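Local coordinates for protein beta-N-acetylhexosaminidase (Beutenbergia cavernae, PDB 5BU9) that probably hydrolyses terminal non-reducing N-acetyl-D-hexosamine residues from N-acetyl-beta-D-hexosaminides, as a member of glycoside hydrolase family 3, at residues L88-P97 with T116-I126; P281-E290 with I304-K315. All coordinates share one frame; numbering follows the deposited sequence. Where two conformers were deposited one is given.

Overall arrangement
The two contacts lie on opposite sides of the centre of a single TIM-barrel domain, with their own centres about 33 Å apart and their nearest atoms about 18 Å apart, so they do not touch. Each sits well out from the middle: the centre of contact 1 is about 18 Å from the chain centre, that of contact 2 about 17 Å. Contact 1 fastens a loop to the last turns of helix 107-123 through a carboxylate and a tryptophan face; contact 2 packs two outer helices mainly through apolar side chains. Contact 1 closes in sequence before contact 2 opens. As in other TIM barrels, the active site is expected at the C-terminal ends of the barrel strands.

Contact 1: residues L88-P97 with T116-I126; sequences LRGPGFSDIP and TWGAELAASGI
Glu-120 takes hold of the loop at Ser-94 with both carboxylate oxygens. Ser-94 N donates to Glu-120 OE1 at 2.9 Å in a nearly straight bond (170°), reaching the oxygen from above the carboxylate plane, 39° out of it. Ser-94 OG donates to the other oxygen, Glu-120 OE2; the modelled separation of 2.5 Å is very short, and its exact value is doubtful. The glutamate stretches out beyond CG, and this brings the acid group up to the loop backbone while CG passes Gly-92 O.

The aromatic contacts flank this grip. Ile-96 CG2, placed anti to its backbone nitrogen, sits over one face of Trp-117 in a CH-pi contact, 3.5 Å from the centroid of the six-membered ring and only 3° off its normal. Pro-97 CD comes to 3.8 Å from Trp-117 CZ2, while Ser-94 OG lies at the indole edge, near CD1. An alanine in place of the tryptophan would probably leave Ile-96 CG2 without the face it rests on and open a gap beside Pro-97 CD. Phe-93 slides past Glu-120, its ring almost perpendicular to the carboxylate, with CD1 3.8 Å from Glu-120 CB; Ser-124 OG meets the same ring at its edge.

Apolar packing continues at the helix end, where Leu-88 CD1 meets Ile-126 CG1 tip to tip at 3.8 Å and also touches Leu-121 CD2. A Schellman motif with Gly-125 as its C-prime residue turns the chain here, and Leu-121 O accepts from Ser-124 N, Ser-124 OG and Ile-126 N.

Strand 75-82 backs the contact, with Gln-80 against Phe-93 and Ile-96, and Val-76 against Ile-126; helix 50-61 meets Leu-88 and Phe-93, and Gln-102 of helix 99-102 touches both Ile-96 and Trp-117.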
ATOM      1  N   LEU A  88       3.817  11.982  -8.524  1.00 37.25           N
ATOM      2  CA  LEU A  88       5.066  12.619  -8.938  1.00 32.77           C
ATOM      3  C   LEU A  88       5.017  12.973 -10.418  1.00 34.67           C
ATOM      4  O   LEU A  88       4.966  12.101 -11.304  1.00 34.83           O
ATOM      5  CB  LEU A  88       6.260  11.710  -8.620  1.00 32.60           C
ATOM      6  CG  LEU A  88       6.440  11.444  -7.112  1.00 36.79           C
ATOM      7  CD1 LEU A  88       7.579  10.464  -6.848  1.00 31.27           C
ATOM      8  CD2 LEU A  88       6.644  12.752  -6.326  1.00 31.30           C
ATOM      9  N   ARG A  89       5.056  14.266 -10.674  1.00 37.41           N
ATOM     10  CA  ARG A  89       4.906  14.786 -12.018  1.00 41.16           C
ATOM     11  C   ARG A  89       5.941  15.872 -12.233  1.00 47.40           C
ATOM     12  O   ARG A  89       6.576  16.298 -11.275  1.00 43.24           O
ATOM     13  CB  ARG A  89       3.476  15.321 -12.222  1.00 40.95           C
ATOM     14  CG  ARG A  89       2.920  15.110 -13.626  1.00100.26           C
ATOM     15  CD  ARG A  89       1.654  15.911 -13.848  1.00 94.07           C
ATOM     16  NE  ARG A  89       0.694  15.672 -12.773  1.00 99.78           N
ATOM     17  CZ  ARG A  89      -0.109  14.611 -12.714  1.00106.24           C
ATOM     18  NH1 ARG A  89      -0.972  14.469 -11.693  1.00 43.68           N
ATOM     19  NH2 ARG A  89      -0.052  13.697 -13.685  1.00 84.98           N
ATOM     20  N   GLY A  90       6.130  16.314 -13.478  1.00 40.45           N
ATOM     21  CA  GLY A  90       7.004  17.443 -13.736  1.00 42.02           C
ATOM     22  C   GLY A  90       8.304  17.052 -14.416  1.00 50.11           C
ATOM     23  O   GLY A  90       8.371  15.982 -15.025  1.00 45.70           O
ATOM     24  N   PRO A  91       9.343  17.913 -14.308  1.00 58.97           N
ATOM     25  CA  PRO A  91      10.628  17.677 -14.995  1.00 53.31           C
ATOM     26  C   PRO A  91      11.252  16.308 -14.688  1.00 60.82           C
ATOM     27  O   PRO A  91      11.560  15.986 -13.533  1.00 44.63           O
ATOM     28  CB  PRO A  91      11.509  18.822 -14.485  1.00 46.29           C
ATOM     29  CG  PRO A  91      10.506  19.922 -14.184  1.00 46.35           C
ATOM     30  CD  PRO A  91       9.331  19.201 -13.585  1.00 44.38           C
ATOM     31  N   GLY A  92      11.408  15.498 -15.735  1.00 55.78           N
ATOM     32  CA  GLY A  92      11.985  14.165 -15.608  1.00 48.72           C
ATOM     33  C   GLY A  92      10.973  13.043 -15.403  1.00 72.10           C
ATOM     34  O   GLY A  92      11.339  11.871 -15.385  1.00 59.34           O
ATOM     35  N   PHE A  93       9.700  13.400 -15.234  1.00 42.43           N
ATOM     36  CA  PHE A  93       8.631  12.407 -15.086  1.00 48.06           C
ATOM     37  C   PHE A  93       7.751  12.353 -16.325  1.00 42.25           C
ATOM     38  O   PHE A  93       7.323  13.404 -16.837  1.00 49.85           O
ATOM     39  CB  PHE A  93       7.752  12.716 -13.867  1.00 41.77           C
ATOM     40  CG  PHE A  93       8.398  12.396 -12.540  1.00 51.84           C
ATOM     41  CD1 PHE A  93       8.639  11.081 -12.167  1.00 45.19           C
ATOM     42  CD2 PHE A  93       8.725  13.412 -11.647  1.00 45.22           C
ATOM     43  CE1 PHE A  93       9.239  10.777 -10.935  1.00 36.01           C
ATOM     44  CE2 PHE A  93       9.309  13.124 -10.408  1.00 39.42           C
ATOM     45  CZ  PHE A  93       9.569  11.799 -10.058  1.00 39.34           C
ATOM     46  N   SER A  94       7.478  11.143 -16.807  1.00 45.34           N
ATOM     47  CA  SER A  94       6.473  10.929 -17.857  1.00 43.84           C
ATOM     48  C   SER A  94       5.081  11.386 -17.410  1.00 42.32           C
ATOM     49  O   SER A  94       4.808  11.460 -16.215  1.00 49.78           O
ATOM     50  CB  SER A  94       6.421   9.457 -18.243  1.00 39.55           C
ATOM     51  OG  SER A  94       7.707   9.049 -18.657  1.00 48.45           O
ATOM     52  N   ASP A  95       4.209  11.718 -18.361  1.00 39.54           N
ATOM     53  CA  ASP A  95       2.786  11.847 -18.054  1.00 57.66           C
ATOM     54  C   ASP A  95       2.197  10.470 -18.320  1.00 47.37           C
ATOM     55  O   ASP A  95       1.955  10.102 -19.467  1.00 53.78           O
ATOM     56  CB  ASP A  95       2.086  12.941 -18.887  1.00 48.23           C
ATOM     57  CG  ASP A  95       2.528  14.370 -18.501  1.00 91.60           C
ATOM     58  OD1 ASP A  95       2.548  14.696 -17.288  1.00 72.66           O
ATOM     59  OD2 ASP A  95       2.852  15.176 -19.412  1.00 70.27           O
ATOM     60  N   ILE A  96       1.988   9.722 -17.242  1.00 48.30           N
ATOM     61  CA  ILE A  96       1.551   8.343 -17.298  1.00 37.62           C
ATOM     62  C   ILE A  96       0.044   8.283 -17.543  1.00 36.70           C
ATOM     63  O   ILE A  96      -0.702   8.928 -16.844  1.00 45.04           O
ATOM     64  CB  ILE A  96       1.920   7.630 -16.007  1.00 34.32           C
ATOM     65  CG1 ILE A  96       3.409   7.833 -15.698  1.00 44.53           C
ATOM     66  CG2 ILE A  96       1.608   6.167 -16.125  1.00 43.80           C
ATOM     67  CD1 ILE A  96       3.837   7.274 -14.314  1.00 33.64           C
ATOM     68  N   PRO A  97      -0.400   7.502 -18.545  1.00 39.77           N
ATOM     69  CA  PRO A  97      -1.836   7.367 -18.840  1.00 39.01           C
ATOM     70  C   PRO A  97      -2.608   6.659 -17.716  1.00 42.12           C
ATOM     71  O   PRO A  97      -1.980   6.088 -16.828  1.00 42.91           O
ATOM     72  CB  PRO A  97      -1.858   6.538 -20.142  1.00 38.68           C
ATOM     73  CG  PRO A  97      -0.474   6.015 -20.331  1.00 50.35           C
ATOM     74  CD  PRO A  97       0.446   6.897 -19.588  1.00 40.82           C
ATOM     75  N   THR A 116      10.334   2.389 -17.991  1.00 49.70           N
ATOM     76  CA  THR A 116      10.676   3.794 -18.071  1.00 43.30           C
ATOM     77  C   THR A 116      10.136   4.527 -16.848  1.00 44.34           C
ATOM     78  O   THR A 116      10.885   5.246 -16.190  1.00 50.69           O
ATOM     79  CB  THR A 116      10.119   4.414 -19.346  1.00 45.71           C
ATOM     80  OG1 THR A 116      10.619   3.681 -20.468  1.00 50.15           O
ATOM     81  CG2 THR A 116      10.514   5.883 -19.466  1.00 42.72           C
ATOM     82  N   TRP A 117       8.852   4.329 -16.531  1.00 39.12           N
ATOM     83  CA  TRP A 117       8.207   5.024 -15.395  1.00 36.94           C
ATOM     84  C   TRP A 117       8.920   4.675 -14.103  1.00 39.39           C
ATOM     85  O   TRP A 117       9.178   5.530 -13.259  1.00 37.61           O
ATOM     86  CB  TRP A 117       6.726   4.653 -15.288  1.00 35.88           C
ATOM     87  CG  TRP A 117       5.995   4.980 -16.526  1.00 67.28           C
ATOM     88  CD1 TRP A 117       6.338   5.931 -17.441  1.00 42.95           C
ATOM     89  CD2 TRP A 117       4.817   4.339 -17.035  1.00 40.12           C
ATOM     90  NE1 TRP A 117       5.441   5.933 -18.482  1.00 38.37           N
ATOM     91  CE2 TRP A 117       4.500   4.961 -18.259  1.00 57.61           C
ATOM     92  CE3 TRP A 117       4.001   3.305 -16.574  1.00 47.80           C
ATOM     93  CZ2 TRP A 117       3.387   4.592 -19.018  1.00 37.86           C
ATOM     94  CZ3 TRP A 117       2.908   2.935 -17.330  1.00 43.43           C
ATOM     95  CH2 TRP A 117       2.614   3.573 -18.540  1.00 59.76           C
ATOM     96  N   GLY A 118       9.250   3.402 -13.958  1.00 39.68           N
ATOM     97  CA  GLY A 118      10.011   2.949 -12.808  1.00 47.55           C
ATOM     98  C   GLY A 118      11.380   3.588 -12.652  1.00 38.03           C
ATOM     99  O   GLY A 118      11.775   3.902 -11.525  1.00 38.40           O
ATOM    100  N   ALA A 119      12.094   3.780 -13.771  1.00 38.42           N
ATOM    101  CA  ALA A 119      13.441   4.365 -13.758  1.00 44.25           C
ATOM    102  C   ALA A 119      13.401   5.808 -13.212  1.00 39.26           C
ATOM    103  O   ALA A 119      14.305   6.254 -12.497  1.00 45.78           O
ATOM    104  CB  ALA A 119      14.056   4.335 -15.168  1.00 41.29           C
ATOM    105  N   GLU A 120      12.332   6.521 -13.558  1.00 50.55           N
ATOM    106  CA  GLU A 120      12.108   7.876 -13.089  1.00 40.96           C
ATOM    107  C   GLU A 120      11.839   7.833 -11.589  1.00 47.79           C
ATOM    108  O   GLU A 120      12.393   8.626 -10.842  1.00 37.35           O
ATOM    109  CB  GLU A 120      10.941   8.515 -13.847  1.00 42.92           C
ATOM    110  CG  GLU A 120      11.104   8.520 -15.373  1.00 39.62           C
ATOM    111  CD  GLU A 120       9.798   8.837 -16.109  1.00 39.35           C
ATOM    112  OE1 GLU A 120       8.732   8.860 -15.457  1.00 41.26           O
ATOM    113  OE2 GLU A 120       9.830   9.049 -17.344  1.00 53.42           O
ATOM    114  N   LEU A 121      11.010   6.893 -11.147  1.00 42.67           N
ATOM    115  CA  LEU A 121      10.763   6.741  -9.712  1.00 36.80           C
ATOM    116  C   LEU A 121      12.066   6.452  -8.989  1.00 53.05           C
ATOM    117  O   LEU A 121      12.400   7.141  -8.038  1.00 35.42           O
ATOM    118  CB  LEU A 121       9.755   5.640  -9.436  1.00 33.70           C
ATOM    119  CG  LEU A 121       8.336   5.991  -9.840  1.00 32.94           C
ATOM    120  CD1 LEU A 121       7.440   4.799  -9.548  1.00 32.27           C
ATOM    121  CD2 LEU A 121       7.893   7.187  -9.075  1.00 32.39           C
ATOM    122  N   ALA A 122      12.817   5.455  -9.454  1.00 37.52           N
ATOM    123  CA  ALA A 122      14.062   5.054  -8.797  1.00 38.69           C
ATOM    124  C   ALA A 122      15.046   6.209  -8.749  1.00 46.74           C
ATOM    125  O   ALA A 122      15.750   6.379  -7.769  1.00 41.00           O
ATOM    126  CB  ALA A 122      14.703   3.869  -9.524  1.00 37.84           C
ATOM    127  N   ALA A 123      15.113   6.996  -9.817  1.00 38.83           N
ATOM    128  CA  ALA A 123      16.030   8.127  -9.828  1.00 40.05           C
ATOM    129  C   ALA A 123      15.623   9.202  -8.801  1.00 44.27           C
ATOM    130  O   ALA A 123      16.470   9.953  -8.333  1.00 45.56           O
ATOM    131  CB  ALA A 123      16.113   8.729 -11.214  1.00 41.32           C
ATOM    132  N   SER A 124      14.342   9.270  -8.452  0.53 38.03           N
ATOM    133  CA  SER A 124      13.892  10.246  -7.463  0.53 37.52           C
ATOM    134  C   SER A 124      13.905   9.638  -6.058  0.53 42.73           C
ATOM    135  O   SER A 124      13.361  10.226  -5.124  0.53 43.94           O
ATOM    136  CB  SER A 124      12.492  10.771  -7.803  0.53 36.59           C
ATOM    137  OG  SER A 124      11.499   9.791  -7.538  0.53 35.20           O
ATOM    138  N   GLY A 125      14.517   8.462  -5.919  1.00 46.44           N
ATOM    139  CA  GLY A 125      14.659   7.809  -4.618  1.00 40.22           C
ATOM    140  C   GLY A 125      13.505   6.935  -4.129  1.00 45.23           C
ATOM    141  O   GLY A 125      13.518   6.419  -3.000  1.00 39.49           O
ATOM    142  N   ILE A 126      12.496   6.768  -4.972  1.00 35.20           N
ATOM    143  CA  ILE A 126      11.361   5.895  -4.675  1.00 34.72           C
ATOM    144  C   ILE A 126      11.806   4.448  -4.892  1.00 52.00           C
ATOM    145  O   ILE A 126      12.452   4.166  -5.906  1.00 35.33           O
ATOM    146  CB  ILE A 126      10.153   6.230  -5.594  1.00 36.78           C
ATOM    147  CG1 ILE A 126       9.706   7.667  -5.359  1.00 35.99           C
ATOM    148  CG2 ILE A 126       9.024   5.171  -5.464  1.00 31.19           C
ATOM    149  CD1 ILE A 126       9.175   7.909  -3.980  1.00 37.33           C
TER

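Contact 2: residues P281-E290 with I304-K315; sequences PADRAILAIE and IAAEMVAAVVAK
Pro-281, in the first turn of its helix, lies against the Met-308 side chain, a selenomethionine: Pro-281 CB is 3.6 Å from Met-308 CG. Glu-307 OE1 borders the proline ring near CG, and a water bridges that oxygen to Ala-282 N, accepting from the amide and donating to the carboxylate.

Met-308 turns at its last torsion (chi3 68°), which carries CE back to 3.7 Å from Ala-285 CB. The two helices cross at -53°, their axes 8.2 Å apart, as neighbours in the outer helical layer of the TIM barrel; the chain passes from one to the other through strand 296-298, whose Val-296 and Val-298 touch Met-308 from the barrel side. The approach is tight at Ala-282 CB and Ala-311 CB, only 3.4 Å apart.

Val-312 uses both branches: CG2 packs on Ala-285 CB at 3.7 Å, and Ile-289 CD1 comes tip to tip against the pair, 3.8 Å from Val-312 CG1. Phe-15 of strand 15-20 touches Ala-285, Met-308 and Val-312. Farther along, the aliphatic part of Lys-315 crosses Ile-286, with Lys-315 CD 3.7 Å from Ile-286 CG2, and its NZ makes a long salt bridge to Glu-290 OE2.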
ATOM      1  N   PRO A 281      -7.247   5.974  16.488  1.00 27.94           N
ATOM      2  CA  PRO A 281      -6.050   5.659  15.700  1.00 24.16           C
ATOM      3  C   PRO A 281      -5.291   4.450  16.241  1.00 43.79           C
ATOM      4  O   PRO A 281      -4.802   3.647  15.469  1.00 27.14           O
ATOM      5  CB  PRO A 281      -5.210   6.920  15.838  1.00 24.69           C
ATOM      6  CG  PRO A 281      -6.277   8.040  16.016  1.00 26.80           C
ATOM      7  CD  PRO A 281      -7.331   7.402  16.869  1.00 25.03           C
ATOM      8  N   ALA A 282      -5.182   4.342  17.561  1.00 25.02           N
ATOM      9  CA  ALA A 282      -4.511   3.214  18.192  1.00 28.53           C
ATOM     10  C   ALA A 282      -5.196   1.903  17.805  1.00 25.25           C
ATOM     11  O   ALA A 282      -4.536   0.957  17.373  1.00 27.94           O
ATOM     12  CB  ALA A 282      -4.511   3.403  19.705  1.00 28.51           C
ATOM     13  N   ASP A 283      -6.530   1.855  17.895  1.00 23.91           N
ATOM     14  CA  ASP A 283      -7.241   0.610  17.510  1.00 23.77           C
ATOM     15  C   ASP A 283      -7.121   0.276  16.026  1.00 36.36           C
ATOM     16  O   ASP A 283      -7.066  -0.908  15.670  1.00 28.86           O
ATOM     17  CB  ASP A 283      -8.720   0.662  17.883  1.00 28.56           C
ATOM     18  CG  ASP A 283      -8.942   0.521  19.382  1.00 35.72           C
ATOM     19  OD1 ASP A 283      -7.954   0.219  20.096  1.00 43.36           O
ATOM     20  OD2 ASP A 283     -10.089   0.717  19.837  1.00 44.35           O
ATOM     21  N   ARG A 284      -7.072   1.281  15.158  1.00 23.32           N
ATOM     22  CA  ARG A 284      -6.867   0.980  13.734  1.00 34.27           C
ATOM     23  C   ARG A 284      -5.582   0.176  13.536  1.00 28.61           C
ATOM     24  O   ARG A 284      -5.545  -0.822  12.787  1.00 29.06           O
ATOM     25  CB  ARG A 284      -6.806   2.256  12.899  1.00 27.01           C
ATOM     26  CG  ARG A 284      -8.053   3.071  12.966  1.00 23.22           C
ATOM     27  CD  ARG A 284      -7.877   4.391  12.288  1.00 23.45           C
ATOM     28  NE  ARG A 284      -8.711   5.361  12.987  1.00 23.76           N
ATOM     29  CZ  ARG A 284      -8.575   6.673  12.896  1.00 41.79           C
ATOM     30  NH1 ARG A 284      -7.661   7.218  12.083  1.00 24.40           N
ATOM     31  NH2 ARG A 284      -9.362   7.435  13.621  1.00 26.73           N
ATOM     32  N   ALA A 285      -4.514   0.631  14.186  1.00 30.03           N
ATOM     33  CA  ALA A 285      -3.229  -0.017  14.014  1.00 28.92           C
ATOM     34  C   ALA A 285      -3.272  -1.439  14.605  1.00 34.00           C
ATOM     35  O   ALA A 285      -2.832  -2.419  13.978  1.00 32.38           O
ATOM     36  CB  ALA A 285      -2.101   0.820  14.663  1.00 23.87           C
ATOM     37  N   ILE A 286      -3.819  -1.537  15.813  1.00 25.04           N
ATOM     38  CA  ILE A 286      -3.843  -2.797  16.538  1.00 24.38           C
ATOM     39  C   ILE A 286      -4.692  -3.824  15.788  1.00 24.44           C
ATOM     40  O   ILE A 286      -4.247  -4.963  15.593  1.00 28.52           O
ATOM     41  CB  ILE A 286      -4.332  -2.592  17.976  1.00 30.15           C
ATOM     42  CG1 ILE A 286      -3.220  -1.934  18.795  1.00 25.21           C
ATOM     43  CG2 ILE A 286      -4.693  -3.941  18.620  1.00 25.10           C
ATOM     44  CD1 ILE A 286      -3.700  -1.341  20.096  1.00 24.97           C
ATOM     45  N   LEU A 287      -5.889  -3.427  15.343  1.00 32.74           N
ATOM     46  CA  LEU A 287      -6.754  -4.354  14.616  1.00 35.18           C
ATOM     47  C   LEU A 287      -6.121  -4.788  13.284  1.00 29.08           C
ATOM     48  O   LEU A 287      -6.222  -5.956  12.910  1.00 31.57           O
ATOM     49  CB  LEU A 287      -8.139  -3.747  14.366  1.00 26.86           C
ATOM     50  CG  LEU A 287      -9.017  -3.517  15.614  1.00 32.47           C
ATOM     51  CD1 LEU A 287     -10.199  -2.700  15.225  1.00 27.07           C
ATOM     52  CD2 LEU A 287      -9.496  -4.795  16.255  1.00 28.76           C
ATOM     53  N   ALA A 288      -5.485  -3.862  12.568  1.00 27.83           N
ATOM     54  CA  ALA A 288      -4.830  -4.207  11.301  1.00 25.95           C
ATOM     55  C   ALA A 288      -3.765  -5.304  11.539  1.00 28.39           C
ATOM     56  O   ALA A 288      -3.764  -6.350  10.894  1.00 35.54           O
ATOM     57  CB  ALA A 288      -4.201  -2.933  10.670  1.00 33.38           C
ATOM     58  N   ILE A 289      -2.875  -5.049  12.489  1.00 25.00           N
ATOM     59  CA  ILE A 289      -1.809  -5.955  12.824  1.00 25.70           C
ATOM     60  C   ILE A 289      -2.368  -7.321  13.279  1.00 27.33           C
ATOM     61  O   ILE A 289      -1.936  -8.373  12.801  1.00 35.68           O
ATOM     62  CB  ILE A 289      -0.918  -5.305  13.872  1.00 28.22           C
ATOM     63  CG1 ILE A 289      -0.176  -4.150  13.233  1.00 29.09           C
ATOM     64  CG2 ILE A 289       0.084  -6.330  14.468  1.00 26.53           C
ATOM     65  CD1 ILE A 289       0.565  -3.277  14.244  1.00 27.73           C
ATOM     66  N   GLU A 290      -3.373  -7.318  14.147  1.00 27.11           N
ATOM     67  CA  GLU A 290      -3.938  -8.592  14.598  1.00 36.52           C
ATOM     68  C   GLU A 290      -4.527  -9.396  13.457  1.00 27.13           C
ATOM     69  O   GLU A 290      -4.533 -10.626  13.518  1.00 28.05           O
ATOM     70  CB  GLU A 290      -5.024  -8.384  15.674  1.00 27.73           C
ATOM     71  CG  GLU A 290      -4.477  -7.922  17.004  1.00 33.82           C
ATOM     72  CD  GLU A 290      -5.567  -7.747  18.068  1.00 39.03           C
ATOM     73  OE1 GLU A 290      -6.722  -7.409  17.719  1.00 43.40           O
ATOM     74  OE2 GLU A 290      -5.273  -7.967  19.257  1.00 41.92           O
ATOM     75  N   ILE A 304      -1.054  11.575  13.493  1.00 35.28           N
ATOM     76  CA  ILE A 304      -1.467  10.552  14.462  1.00 26.66           C
ATOM     77  C   ILE A 304      -0.548   9.323  14.461  1.00 30.82           C
ATOM     78  O   ILE A 304      -0.778   8.387  15.194  1.00 30.39           O
ATOM     79  CB  ILE A 304      -2.917  10.127  14.228  1.00 33.05           C
ATOM     80  CG1 ILE A 304      -3.085   9.584  12.812  1.00 25.84           C
ATOM     81  CG2 ILE A 304      -3.885  11.321  14.539  1.00 30.10           C
ATOM     82  CD1 ILE A 304      -4.474   9.157  12.511  1.00 38.73           C
ATOM     83  N   ALA A 305       0.502   9.324  13.648  1.00 32.23           N
ATOM     84  CA  ALA A 305       1.392   8.180  13.616  1.00 29.89           C
ATOM     85  C   ALA A 305       2.039   7.935  14.990  1.00 39.68           C
ATOM     86  O   ALA A 305       2.131   6.802  15.430  1.00 31.28           O
ATOM     87  CB  ALA A 305       2.462   8.370  12.549  1.00 26.40           C
ATOM     88  N   ALA A 306       2.497   8.992  15.656  1.00 30.26           N
ATOM     89  CA  ALA A 306       3.211   8.851  16.929  1.00 37.01           C
ATOM     90  C   ALA A 306       2.393   8.085  17.950  1.00 39.43           C
ATOM     91  O   ALA A 306       2.892   7.136  18.562  1.00 35.78           O
ATOM     92  CB  ALA A 306       3.607  10.253  17.509  1.00 30.49           C
ATOM     93  N   GLU A 307       1.139   8.495  18.154  1.00 29.02           N
ATOM     94  CA  GLU A 307       0.324   7.829  19.174  1.00 30.62           C
ATOM     95  C   GLU A 307      -0.061   6.381  18.771  1.00 33.57           C
ATOM     96  O   GLU A 307      -0.286   5.543  19.645  1.00 39.49           O
ATOM     97  CB  GLU A 307      -0.921   8.643  19.470  1.00 30.65           C
ATOM     98  CG  GLU A 307      -2.058   8.388  18.484  1.00 44.44           C
ATOM     99  CD  GLU A 307      -3.055   9.528  18.470  1.00 50.31           C
ATOM    100  OE1 GLU A 307      -4.266   9.291  18.721  1.00 40.83           O
ATOM    101  OE2 GLU A 307      -2.600  10.667  18.226  1.00 43.71           O
HETATM  102  N   MSE A 308      -0.120   6.086  17.464  1.00 33.11           N
HETATM  103  CA  MSE A 308      -0.421   4.726  17.025  1.00 33.55           C
HETATM  104  C   MSE A 308       0.752   3.826  17.313  1.00 39.37           C
HETATM  105  O   MSE A 308       0.602   2.701  17.792  1.00 34.51           O
HETATM  106  CB  MSE A 308      -0.746   4.684  15.535  1.00 28.50           C
HETATM  107  CG  MSE A 308      -2.016   5.419  15.209  1.00 33.12           C
HETATM  108 SE   MSE A 308      -2.272   5.701  13.280  0.73 41.00          SE
HETATM  109  CE  MSE A 308      -2.541   3.914  12.740  1.00 25.93           C
ATOM    110  N   VAL A 309       1.937   4.322  16.995  1.00 29.65           N
ATOM    111  CA  VAL A 309       3.161   3.574  17.281  1.00 37.37           C
ATOM    112  C   VAL A 309       3.221   3.287  18.772  1.00 33.66           C
ATOM    113  O   VAL A 309       3.503   2.155  19.170  1.00 34.37           O
ATOM    114  CB  VAL A 309       4.420   4.331  16.803  1.00 29.58           C
ATOM    115  CG1 VAL A 309       5.680   3.690  17.371  1.00 31.90           C
ATOM    116  CG2 VAL A 309       4.469   4.329  15.270  1.00 28.95           C
ATOM    117  N   ALA A 310       2.934   4.297  19.599  1.00 31.30           N
ATOM    118  CA  ALA A 310       3.086   4.127  21.052  1.00 26.79           C
ATOM    119  C   ALA A 310       2.107   3.087  21.562  1.00 38.05           C
ATOM    120  O   ALA A 310       2.431   2.294  22.440  1.00 39.63           O
ATOM    121  CB  ALA A 310       2.877   5.435  21.784  1.00 28.20           C
ATOM    122  N   ALA A 311       0.902   3.106  21.005  1.00 26.42           N
ATOM    123  CA  ALA A 311      -0.105   2.150  21.406  1.00 38.90           C
ATOM    124  C   ALA A 311       0.317   0.727  21.026  1.00 33.95           C
ATOM    125  O   ALA A 311       0.070  -0.202  21.791  1.00 35.15           O
ATOM    126  CB  ALA A 311      -1.425   2.489  20.783  1.00 26.53           C
ATOM    127  N   VAL A 312       0.934   0.559  19.849  1.00 35.52           N
ATOM    128  CA  VAL A 312       1.317  -0.775  19.391  1.00 24.87           C
ATOM    129  C   VAL A 312       2.478  -1.271  20.252  1.00 32.59           C
ATOM    130  O   VAL A 312       2.479  -2.431  20.653  1.00 31.37           O
ATOM    131  CB  VAL A 312       1.661  -0.816  17.892  1.00 36.52           C
ATOM    132  CG1 VAL A 312       2.183  -2.202  17.513  1.00 28.60           C
ATOM    133  CG2 VAL A 312       0.401  -0.517  17.060  1.00 23.39           C
ATOM    134  N   VAL A 313       3.422  -0.388  20.589  1.00 30.82           N
ATOM    135  CA  VAL A 313       4.500  -0.743  21.510  1.00 28.56           C
ATOM    136  C   VAL A 313       3.932  -1.164  22.852  1.00 45.56           C
ATOM    137  O   VAL A 313       4.297  -2.209  23.383  1.00 38.29           O
ATOM    138  CB  VAL A 313       5.506   0.418  21.723  1.00 31.06           C
ATOM    139  CG1 VAL A 313       6.439   0.095  22.918  1.00 27.73           C
ATOM    140  CG2 VAL A 313       6.317   0.640  20.502  1.00 27.67           C
ATOM    141  N   ALA A 314       3.033  -0.356  23.412  1.00 30.96           N
ATOM    142  CA  ALA A 314       2.535  -0.643  24.755  1.00 29.86           C
ATOM    143  C   ALA A 314       1.780  -1.971  24.786  1.00 35.06           C
ATOM    144  O   ALA A 314       1.894  -2.729  25.754  1.00 37.15           O
ATOM    145  CB  ALA A 314       1.653   0.485  25.259  1.00 28.11           C
ATOM    146  N   LYS A 315       1.037  -2.293  23.727  1.00 28.31           N
ATOM    147  CA  LYS A 315       0.291  -3.556  23.764  1.00 33.81           C
ATOM    148  C   LYS A 315       1.227  -4.780  23.618  1.00 31.63           C
ATOM    149  O   LYS A 315       0.972  -5.807  24.209  1.00 39.90           O
ATOM    150  CB  LYS A 315      -0.792  -3.578  22.696  1.00 26.11           C
ATOM    151  CG  LYS A 315      -1.688  -4.874  22.710  1.00 26.69           C
ATOM    152  CD  LYS A 315      -2.717  -4.829  21.617  1.00 31.85           C
ATOM    153  CE  LYS A 315      -3.510  -6.119  21.500  1.00 33.41           C
ATOM    154  NZ  LYS A 315      -4.463  -6.304  22.597  1.00 33.17           N
TER
HETATM  155  O   HOH W   1      -5.260   6.688  19.544  1.00 36.27           O